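PDB 5DL5: membrane protein, which forms a beta-barrel of the OprD porin family in the outer membrane and probably admits small solutes, possibly including antibiotics. Local coordinates for residues V134-T139 and F313-L318; S119-R124 and L152-I157; K332-Q337 and Y359-K364. All coordinates share one frame; numbering follows the deposited sequence.

Interaction 1 of 3, residues V134-T139 and F313-L318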
loop_
_atom_site.group_PDB
_atom_site.type_symbol
_atom_site.label_atom_id
_atom_site.label_comp_id
_atom_site.label_asym_id
_atom_site.label_seq_id
_atom_site.Cartn_x
_atom_site.Cartn_y
_atom_site.Cartn_z
ATOM N N VAL A 134 -8.489 -3.835 2.021
ATOM C CA VAL A 134 -9.484 -2.720 1.853
ATOM C C VAL A 134 -9.131 -1.455 2.607
ATOM O O VAL A 134 -9.722 -0.390 2.286
ATOM C CB VAL A 134 -10.960 -3.116 2.230
ATOM C CG1 VAL A 134 -11.477 -4.152 1.262
ATOM C CG2 VAL A 134 -11.030 -3.550 3.666
ATOM N N LEU A 135 -8.128 -1.504 3.487
ATOM C CA LEU A 135 -7.730 -0.337 4.273
ATOM C C LEU A 135 -6.296 -0.463 4.719
ATOM O O LEU A 135 -6.067 -0.965 5.785
ATOM C CB LEU A 135 -8.608 -0.221 5.541
ATOM C CG LEU A 135 -8.503 1.113 6.295
ATOM C CD1 LEU A 135 -9.193 2.166 5.471
ATOM C CD2 LEU A 135 -9.185 1.061 7.640
ATOM N N ALA A 136 -5.357 -0.166 3.821
ATOM C CA ALA A 136 -3.977 -0.527 4.012
ATOM C C ALA A 136 -3.127 0.795 4.153
ATOM O O ALA A 136 -3.206 1.730 3.285
ATOM C CB ALA A 136 -3.479 -1.367 2.831
ATOM N N SER A 137 -2.336 0.807 5.202
ATOM C CA SER A 137 -1.352 1.858 5.420
ATOM C C SER A 137 -0.302 1.897 4.364
ATOM O O SER A 137 0.351 0.886 4.021
ATOM C CB SER A 137 -0.682 1.652 6.785
ATOM O OG SER A 137 -1.607 2.015 7.773
ATOM N N ASN A 138 -0.113 3.058 3.845
ATOM C CA ASN A 138 1.176 3.359 3.139
ATOM C C ASN A 138 2.412 2.884 3.877
ATOM O O ASN A 138 2.642 3.237 5.023
ATOM C CB ASN A 138 1.408 4.884 2.996
ATOM C CG ASN A 138 2.537 5.221 1.984
ATOM O OD1 ASN A 138 2.849 4.438 1.063
ATOM N ND2 ASN A 138 3.147 6.367 2.156
ATOM N N THR A 139 3.221 2.112 3.213
ATOM C CA THR A 139 4.532 1.853 3.702
ATOM C C THR A 139 5.540 2.018 2.542
ATOM O O THR A 139 6.649 1.557 2.696
ATOM C CB THR A 139 4.678 0.404 4.286
ATOM O OG1 THR A 139 4.491 -0.505 3.228
ATOM C CG2 THR A 139 3.601 0.074 5.418
ATOM N N PHE A 313 -3.805 4.676 1.700
ATOM C CA PHE A 313 -2.960 4.933 0.572
ATOM C C PHE A 313 -2.404 3.679 -0.130
ATOM O O PHE A 313 -1.914 3.751 -1.196
ATOM C CB PHE A 313 -1.850 5.891 1.057
ATOM C CG PHE A 313 -1.020 6.478 -0.028
ATOM C CD1 PHE A 313 -1.441 7.596 -0.655
ATOM C CD2 PHE A 313 0.137 5.887 -0.418
ATOM C CE1 PHE A 313 -0.696 8.167 -1.671
ATOM C CE2 PHE A 313 0.930 6.466 -1.398
ATOM C CZ PHE A 313 0.506 7.607 -2.008
ATOM N N GLN A 314 -2.388 2.501 0.488
ATOM C CA GLN A 314 -1.851 1.341 -0.085
ATOM C C GLN A 314 -2.967 0.323 -0.373
ATOM O O GLN A 314 -2.684 -0.874 -0.530
ATOM C CB GLN A 314 -0.811 0.731 0.887
ATOM C CG GLN A 314 0.203 -0.173 0.228
ATOM C CD GLN A 314 1.534 -0.091 0.972
ATOM O OE1 GLN A 314 2.196 0.895 0.941
ATOM N NE2 GLN A 314 1.853 -1.111 1.728
ATOM N N SER A 315 -4.236 0.765 -0.435
ATOM C CA SER A 315 -5.363 -0.163 -0.605
ATOM C C SER A 315 -5.483 -0.611 -2.101
ATOM O O SER A 315 -6.483 -0.368 -2.746
ATOM C CB SER A 315 -6.663 0.469 -0.129
ATOM O OG SER A 315 -6.558 0.739 1.240
ATOM N N ILE A 316 -4.440 -1.245 -2.632
ATOM C CA ILE A 316 -4.277 -1.481 -4.092
ATOM C C ILE A 316 -3.587 -2.835 -4.229
ATOM O O ILE A 316 -2.480 -2.875 -4.701
ATOM C CB ILE A 316 -3.620 -0.265 -4.762
ATOM C CG1 ILE A 316 -3.389 -0.391 -6.257
ATOM C CG2 ILE A 316 -2.230 0.039 -4.319
ATOM C CD1 ILE A 316 -4.553 -0.344 -7.156
ATOM N N TYR A 317 -4.198 -3.920 -3.776
ATOM C CA TYR A 317 -3.555 -5.264 -3.758
ATOM C C TYR A 317 -3.803 -5.956 -5.160
ATOM O O TYR A 317 -4.596 -6.841 -5.298
ATOM C CB TYR A 317 -4.086 -6.080 -2.599
ATOM C CG TYR A 317 -3.416 -5.780 -1.173
ATOM C CD1 TYR A 317 -3.240 -4.508 -0.714
ATOM C CD2 TYR A 317 -3.144 -6.776 -0.318
ATOM C CE1 TYR A 317 -2.676 -4.234 0.507
ATOM C CE2 TYR A 317 -2.621 -6.546 0.956
ATOM C CZ TYR A 317 -2.371 -5.245 1.343
ATOM O OH TYR A 317 -1.860 -4.976 2.573
ATOM N N LEU A 318 -3.265 -5.358 -6.211
ATOM C CA LEU A 318 -3.444 -5.806 -7.601
ATOM C C LEU A 318 -2.034 -5.789 -8.276
ATOM O O LEU A 318 -1.157 -5.070 -7.809
ATOM C CB LEU A 318 -4.327 -4.802 -8.320
ATOM C CG LEU A 318 -5.773 -4.758 -7.817
ATOM C CD1 LEU A 318 -6.514 -3.600 -8.435
ATOM C CD2 LEU A 318 -6.529 -5.992 -8.131
#
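Gln314 grips Thr139 where two loops meet inside the barrel of this OprD-family porin. Counted along the strands, they probably correspond to L3 and L7, the loops that narrow the channel in OprD-type porins. The amide of Gln314 makes two bonds to the same threonine. Its OE1 accepts from Thr139 N at 2.8 Å, almost straight at the hydrogen (172°), with the donor above the carbonyl plane. Its NE2 donates to Thr139 OG1 at 3.1 Å, and OG1 lies in the amide plane. The two bonds should fix the rotation of the amide. Gln314 CG stands anti to the backbone N (chi1 -158°), which carries the amide past Ser137 O to reach Thr139.

The backbones meet at Ala136. Gln314 N donates to Ala136 O at 3.0 Å, and Ala136 N donates to Ser315 OG at 3.0 Å. Ser315 is the centre of an inverse gamma turn. Its OG is also bonded to Asp311 O, so this buried hydroxyl ties the two loops together. Glu145 OE1 takes both Asn138 N and Phe313 N, and serves as a second tie between them.

Asn138 and Phe313 lie side by side and point the same way, with amide and ring planes 61° apart. Asn138 OD1 sits 3.4 Å from Phe313 CD2, while ND2 is bonded to Ser173 OG. On the Tyr317 side the contact is apolar: Ala136 CB lies 3.8 Å from Tyr317 CE1, approaching the ring obliquely.

Interaction 2 of 3, residues S119-R124 and L152-I157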
loop_
_atom_site.group_PDB
_atom_site.type_symbol
_atom_site.label_atom_id
_atom_site.label_comp_id
_atom_site.label_asym_id
_atom_site.label_seq_id
_atom_site.Cartn_x
_atom_site.Cartn_y
_atom_site.Cartn_z
ATOM N N SER A 119 -7.659 -16.300 24.859
ATOM C CA SER A 119 -7.511 -17.462 24.024
ATOM C C SER A 119 -6.611 -17.105 22.790
ATOM O O SER A 119 -5.371 -16.813 22.986
ATOM C CB SER A 119 -8.898 -18.014 23.788
ATOM O OG SER A 119 -8.949 -19.074 22.895
ATOM N N ASN A 120 -7.166 -17.192 21.566
ATOM C CA ASN A 120 -6.500 -16.759 20.356
ATOM C C ASN A 120 -7.073 -15.529 19.734
ATOM O O ASN A 120 -6.928 -15.316 18.490
ATOM C CB ASN A 120 -6.549 -17.858 19.320
ATOM C CG ASN A 120 -5.981 -19.130 19.883
ATOM O OD1 ASN A 120 -4.807 -19.222 20.173
ATOM N ND2 ASN A 120 -6.834 -20.068 20.125
ATOM N N THR A 121 -7.633 -14.658 20.532
ATOM C CA THR A 121 -8.191 -13.381 20.005
ATOM C C THR A 121 -7.623 -12.144 20.650
ATOM O O THR A 121 -7.594 -12.054 21.892
ATOM C CB THR A 121 -9.734 -13.418 20.256
ATOM O OG1 THR A 121 -10.293 -14.505 19.529
ATOM C CG2 THR A 121 -10.409 -12.139 19.851
ATOM N N THR A 122 -7.160 -11.178 19.855
ATOM C CA THR A 122 -6.575 -9.951 20.340
ATOM C C THR A 122 -7.467 -8.772 19.956
ATOM O O THR A 122 -8.107 -8.768 18.868
ATOM C CB THR A 122 -5.184 -9.816 19.742
ATOM O OG1 THR A 122 -4.428 -10.950 20.167
ATOM C CG2 THR A 122 -4.422 -8.579 20.229
ATOM N N VAL A 123 -7.558 -7.775 20.842
ATOM C CA VAL A 123 -8.162 -6.483 20.548
ATOM C C VAL A 123 -7.115 -5.411 20.796
ATOM O O VAL A 123 -6.452 -5.376 21.821
ATOM C CB VAL A 123 -9.443 -6.194 21.378
ATOM C CG1 VAL A 123 -10.125 -4.878 20.928
ATOM C CG2 VAL A 123 -10.454 -7.349 21.235
ATOM N N ARG A 124 -6.905 -4.540 19.837
ATOM C CA ARG A 124 -5.977 -3.430 19.982
ATOM C C ARG A 124 -6.713 -2.114 19.763
ATOM O O ARG A 124 -7.356 -1.914 18.710
ATOM C CB ARG A 124 -4.880 -3.609 19.011
ATOM C CG ARG A 124 -3.871 -2.505 18.990
ATOM C CD ARG A 124 -2.836 -2.713 17.924
ATOM N NE ARG A 124 -2.028 -3.922 18.006
ATOM C CZ ARG A 124 -0.896 -4.018 18.720
ATOM N NH1 ARG A 124 -0.494 -3.027 19.561
ATOM N NH2 ARG A 124 -0.191 -5.153 18.701
ATOM N N LEU A 152 -9.992 -5.960 16.186
ATOM C CA LEU A 152 -10.030 -7.271 16.775
ATOM C C LEU A 152 -9.568 -8.281 15.730
ATOM O O LEU A 152 -10.056 -8.232 14.574
ATOM C CB LEU A 152 -11.484 -7.680 17.153
ATOM C CG LEU A 152 -11.736 -9.093 17.740
ATOM C CD1 LEU A 152 -12.913 -9.056 18.619
ATOM C CD2 LEU A 152 -12.000 -10.156 16.681
ATOM N N THR A 153 -8.705 -9.225 16.181
ATOM C CA THR A 153 -8.074 -10.220 15.360
ATOM C C THR A 153 -8.215 -11.585 16.062
ATOM O O THR A 153 -7.685 -11.804 17.144
ATOM C CB THR A 153 -6.602 -9.931 15.107
ATOM O OG1 THR A 153 -6.528 -8.651 14.503
ATOM C CG2 THR A 153 -6.007 -10.919 14.111
ATOM N N SER A 154 -8.897 -12.470 15.383
ATOM C CA SER A 154 -9.182 -13.781 15.868
ATOM C C SER A 154 -8.580 -14.931 15.083
ATOM O O SER A 154 -8.788 -15.112 13.819
ATOM C CB SER A 154 -10.695 -13.901 15.960
ATOM O OG SER A 154 -10.921 -15.164 16.436
ATOM N N HIS A 155 -7.823 -15.723 15.807
ATOM C CA HIS A 155 -7.298 -16.941 15.294
ATOM C C HIS A 155 -7.855 -18.131 16.038
ATOM O O HIS A 155 -7.112 -19.091 16.244
ATOM C CB HIS A 155 -5.817 -16.942 15.440
ATOM C CG HIS A 155 -5.104 -15.862 14.721
ATOM N ND1 HIS A 155 -4.033 -15.201 15.282
ATOM C CD2 HIS A 155 -5.227 -15.380 13.456
ATOM C CE1 HIS A 155 -3.545 -14.324 14.415
ATOM N NE2 HIS A 155 -4.237 -14.433 13.288
ATOM N N GLU A 156 -9.136 -18.122 16.407
ATOM C CA GLU A 156 -9.726 -19.245 17.167
ATOM C C GLU A 156 -9.822 -20.517 16.292
ATOM O O GLU A 156 -9.905 -21.581 16.841
ATOM C CB GLU A 156 -11.133 -18.917 17.760
ATOM C CG GLU A 156 -11.193 -17.673 18.685
ATOM C CD GLU A 156 -10.344 -17.801 19.970
ATOM O OE1 GLU A 156 -10.004 -18.954 20.362
ATOM O OE2 GLU A 156 -10.031 -16.767 20.662
ATOM N N ILE A 157 -9.809 -20.406 14.952
ATOM C CA ILE A 157 -9.790 -21.610 14.021
ATOM C C ILE A 157 -8.473 -21.656 13.313
ATOM O O ILE A 157 -8.020 -20.636 12.744
ATOM C CB ILE A 157 -10.951 -21.545 13.043
ATOM C CG1 ILE A 157 -12.244 -21.664 13.830
ATOM C CG2 ILE A 157 -10.877 -22.658 12.009
ATOM C CD1 ILE A 157 -13.135 -20.495 13.596
HETATM O O HOH W 1 -6.026 -6.890 16.853
#
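Glu156 folds back over the start of strand 121-125, and its carboxylate gathers the tightest part of this contact. OE2 takes the hydroxyl of Thr121 at 2.5 Å between OG1 and OE2, on the anti lone pair. OE1 takes Ser119 OG at 2.7 Å on its syn lone pair. Asn120 N and Asn120 ND2 add weak bonds, one to each oxygen; the amide of Asn120 is held more firmly through OD1, which is bonded to Glu17 N. The chain of Glu156 bends at chi2 (-63°), and this turns the acid back toward the other strand. Several donors around one acid probably help it to stay charged. The OG of Ser154 donates to Thr121 OG1 at 3.2 Å, so the threonine hydroxyl links the serine to the carboxylate.

The strands run antiparallel. Thr122 and Thr153 form the hydrogen-bonded pair, with 2.8 Å from Thr122 N to Thr153 O and the same from Thr153 N to Thr122 O. The His155 ring leads away and is held by Glu17 and Glu161.

Toward Leu152 the packing is looser. Leu152 is on the same face as Thr121, Val123 and Ser154. Leu152 CG meets Thr121 CG2 at 3.9 Å and Leu152 CD1 meets Val123 CG2 at 4.0 Å. On the face of Thr122 and Thr153, a water binds Thr153 OG1 at 3.0 Å and Thr122 O weakly. Short turns after strands 106-118 and 150-157 close this end, as on the periplasmic side of porins, and the meander of antiparallel neighbours is typical of an outer-membrane beta-barrel wall.

Interaction 3 of 3, residues K332-Q337 and Y359-K364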
loop_
_atom_site.group_PDB
_atom_site.type_symbol
_atom_site.label_atom_id
_atom_site.label_comp_id
_atom_site.label_asym_id
_atom_site.label_seq_id
_atom_site.Cartn_x
_atom_site.Cartn_y
_atom_site.Cartn_z
ATOM N N LYS A 332 -8.309 -1.228 -19.300
ATOM C CA LYS A 332 -7.727 -2.560 -19.319
ATOM C C LYS A 332 -6.202 -2.508 -19.290
ATOM O O LYS A 332 -5.669 -1.605 -19.867
ATOM C CB LYS A 332 -8.171 -3.295 -20.607
ATOM C CG LYS A 332 -9.673 -3.445 -20.764
ATOM C CD LYS A 332 -9.909 -4.104 -22.128
ATOM C CE LYS A 332 -11.153 -4.933 -22.250
ATOM N NZ LYS A 332 -12.218 -3.984 -22.560
ATOM N N SER A 333 -5.495 -3.542 -18.752
ATOM C CA SER A 333 -4.049 -3.493 -18.882
ATOM C C SER A 333 -3.421 -4.892 -18.804
ATOM O O SER A 333 -4.030 -5.863 -18.304
ATOM C CB SER A 333 -3.439 -2.597 -17.751
ATOM O OG SER A 333 -3.803 -3.074 -16.459
ATOM N N ALA A 334 -2.216 -4.995 -19.354
ATOM C CA ALA A 334 -1.524 -6.267 -19.482
ATOM C C ALA A 334 -0.067 -6.038 -19.142
ATOM O O ALA A 334 0.490 -5.006 -19.512
ATOM C CB ALA A 334 -1.645 -6.806 -20.891
ATOM N N GLN A 335 0.502 -6.985 -18.405
ATOM C CA GLN A 335 1.826 -6.902 -17.958
ATOM C C GLN A 335 2.602 -8.169 -18.253
ATOM O O GLN A 335 2.111 -9.269 -18.072
ATOM C CB GLN A 335 1.829 -6.721 -16.420
ATOM C CG GLN A 335 3.176 -6.953 -15.740
ATOM C CD GLN A 335 3.296 -6.654 -14.221
ATOM O OE1 GLN A 335 4.400 -6.622 -13.711
ATOM N NE2 GLN A 335 2.144 -6.445 -13.498
ATOM N N ILE A 336 3.864 -7.965 -18.529
ATOM C CA ILE A 336 4.876 -9.015 -18.437
ATOM C C ILE A 336 5.998 -8.566 -17.488
ATOM O O ILE A 336 6.434 -7.438 -17.554
ATOM C CB ILE A 336 5.451 -9.362 -19.817
ATOM C CG1 ILE A 336 6.591 -10.402 -19.662
ATOM C CG2 ILE A 336 6.059 -8.134 -20.464
ATOM C CD1 ILE A 336 6.770 -11.136 -20.929
ATOM N N GLN A 337 6.476 -9.487 -16.650
ATOM C CA GLN A 337 7.422 -9.162 -15.572
ATOM C C GLN A 337 8.460 -10.224 -15.564
ATOM O O GLN A 337 8.149 -11.420 -15.715
ATOM C CB GLN A 337 6.726 -9.105 -14.169
ATOM C CG GLN A 337 7.707 -8.766 -12.992
ATOM C CD GLN A 337 7.086 -9.128 -11.675
ATOM O OE1 GLN A 337 6.928 -10.257 -11.414
ATOM N NE2 GLN A 337 6.586 -8.168 -10.947
ATOM N N TYR A 359 1.023 -2.179 -20.129
ATOM C CA TYR A 359 0.379 -1.367 -21.197
ATOM C C TYR A 359 -1.080 -1.310 -20.823
ATOM O O TYR A 359 -1.720 -2.402 -20.641
ATOM C CB TYR A 359 0.614 -2.041 -22.574
ATOM C CG TYR A 359 -0.009 -1.289 -23.681
ATOM C CD1 TYR A 359 0.502 -0.025 -24.114
ATOM C CD2 TYR A 359 -1.130 -1.786 -24.303
ATOM C CE1 TYR A 359 -0.138 0.700 -25.122
ATOM C CE2 TYR A 359 -1.781 -1.098 -25.284
ATOM C CZ TYR A 359 -1.325 0.143 -25.700
ATOM O OH TYR A 359 -2.044 0.716 -26.724
ATOM N N GLY A 360 -1.641 -0.108 -20.855
ATOM C CA GLY A 360 -3.018 0.147 -20.435
ATOM C C GLY A 360 -3.743 0.845 -21.534
ATOM O O GLY A 360 -3.150 1.685 -22.199
ATOM N N TRP A 361 -5.060 0.565 -21.699
ATOM C CA TRP A 361 -5.807 1.183 -22.771
ATOM C C TRP A 361 -7.276 1.261 -22.473
ATOM O O TRP A 361 -7.696 0.726 -21.450
ATOM C CB TRP A 361 -5.556 0.378 -24.091
ATOM C CG TRP A 361 -6.153 -0.966 -24.173
ATOM C CD1 TRP A 361 -7.394 -1.278 -24.731
ATOM C CD2 TRP A 361 -5.622 -2.208 -23.650
ATOM N NE1 TRP A 361 -7.638 -2.625 -24.573
ATOM C CE2 TRP A 361 -6.563 -3.202 -23.910
ATOM C CE3 TRP A 361 -4.455 -2.564 -22.933
ATOM C CZ2 TRP A 361 -6.326 -4.546 -23.593
ATOM C CZ3 TRP A 361 -4.268 -3.963 -22.578
ATOM C CH2 TRP A 361 -5.201 -4.877 -22.882
ATOM N N ASP A 362 -8.081 1.792 -23.389
ATOM C CA ASP A 362 -9.544 1.885 -23.123
ATOM C C ASP A 362 -9.872 2.840 -21.922
ATOM O O ASP A 362 -10.906 2.714 -21.268
ATOM C CB ASP A 362 -10.196 0.522 -22.833
ATOM C CG ASP A 362 -10.736 -0.214 -24.137
ATOM O OD1 ASP A 362 -10.621 0.307 -25.263
ATOM O OD2 ASP A 362 -11.257 -1.307 -23.902
ATOM N N ILE A 363 -9.004 3.768 -21.640
ATOM C CA ILE A 363 -9.228 4.665 -20.507
ATOM C C ILE A 363 -10.152 5.773 -20.988
ATOM O O ILE A 363 -9.904 6.437 -22.059
ATOM C CB ILE A 363 -7.956 5.338 -20.045
ATOM C CG1 ILE A 363 -6.935 4.337 -19.610
ATOM C CG2 ILE A 363 -8.321 6.362 -18.926
ATOM C CD1 ILE A 363 -5.529 4.932 -19.609
ATOM N N LYS A 364 -11.262 5.909 -20.240
ATOM C CA LYS A 364 -12.235 6.972 -20.459
ATOM C C LYS A 364 -11.873 8.220 -19.695
ATOM O O LYS A 364 -11.743 8.155 -18.515
ATOM C CB LYS A 364 -13.650 6.614 -19.988
ATOM C CG LYS A 364 -14.396 5.613 -20.827
ATOM C CD LYS A 364 -15.880 5.668 -20.496
ATOM C CE LYS A 364 -16.559 4.400 -21.025
ATOM N NZ LYS A 364 -18.065 4.421 -20.811
#
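Lys332 O is met by two neighbouring groups of the facing strand. Trp361 N donates to it at 2.9 Å, nearly along the C=O axis, and Gly360 CA makes a CA-H...O contact with it at 3.2 Å. The same oxygen lies over one face of the Trp361 ring. Lys332 N returns a bond to Trp361 O at 3.0 Å, which completes the hydrogen-bonded pair. Two residues along, Ala334 and Tyr359 form the next such pair, bonded in both directions through their backbone N and O atoms.

Trp361 and Lys332 carry the side-chain packing. Trp361 CG sits between the backbone N and the carbonyl carbon (chi1 70°), and the indole is thereby laid back over the neighbouring strand. Lys332 CB packs on the six-membered ring at 3.8 Å from its centroid, 19° off the normal, a CH-pi contact over the face. Farther along the lysine, CD lies 3.7 Å from Trp361 NE1. Trp361 CZ3 reaches beyond the lysine to Ser333 CA at 3.7 Å, and more loosely to Ala334 CB.

These strands, 332-341 and 351-365, are a beta hairpin in the wall of the barrel. Ser333 and Gly360 form the non-hydrogen-bonded pair between the two bonded ones. Their CA atoms are 4.1 Å apart, and the glycine puts no side chain beside Ser333. Ser333 OG is bonded to Asn320 of the preceding loop, so this face probably looks into the barrel, with Lys332 and Trp361 on the outer side.

Asp362 and Ile363 both face Ala372 in a G1 beta bulge. Asp362 lies side by side with the lysine chain, and Lys332 NZ meets Asp362 OD2 in a salt bridge of 3.1 Å. The lysine chain bends at its last torsion (chi4 84°) to bring the amine there.

The centre of interaction 1 lies about 3 Å from the centre of the chain, while interactions 2 and 3 belong to the barrel wall on opposite sides of that centre. The centres of interactions 1 and 2 are about 22 Å apart. Those of interactions 1 and 3 are about 20 Å apart, and those of interactions 2 and 3 about 40 Å. No two contacts touch; the nearest atoms of interactions 1 and 3 are about 7 Å apart. The strands of interaction 2 flank the loop holding 134-139. The loop holding 313-318 leads on, over 13 more residues, to strand 332-341 of interaction 3. A bound detergent molecule, C8E, lies about 6 Å from the side chain of Phe313.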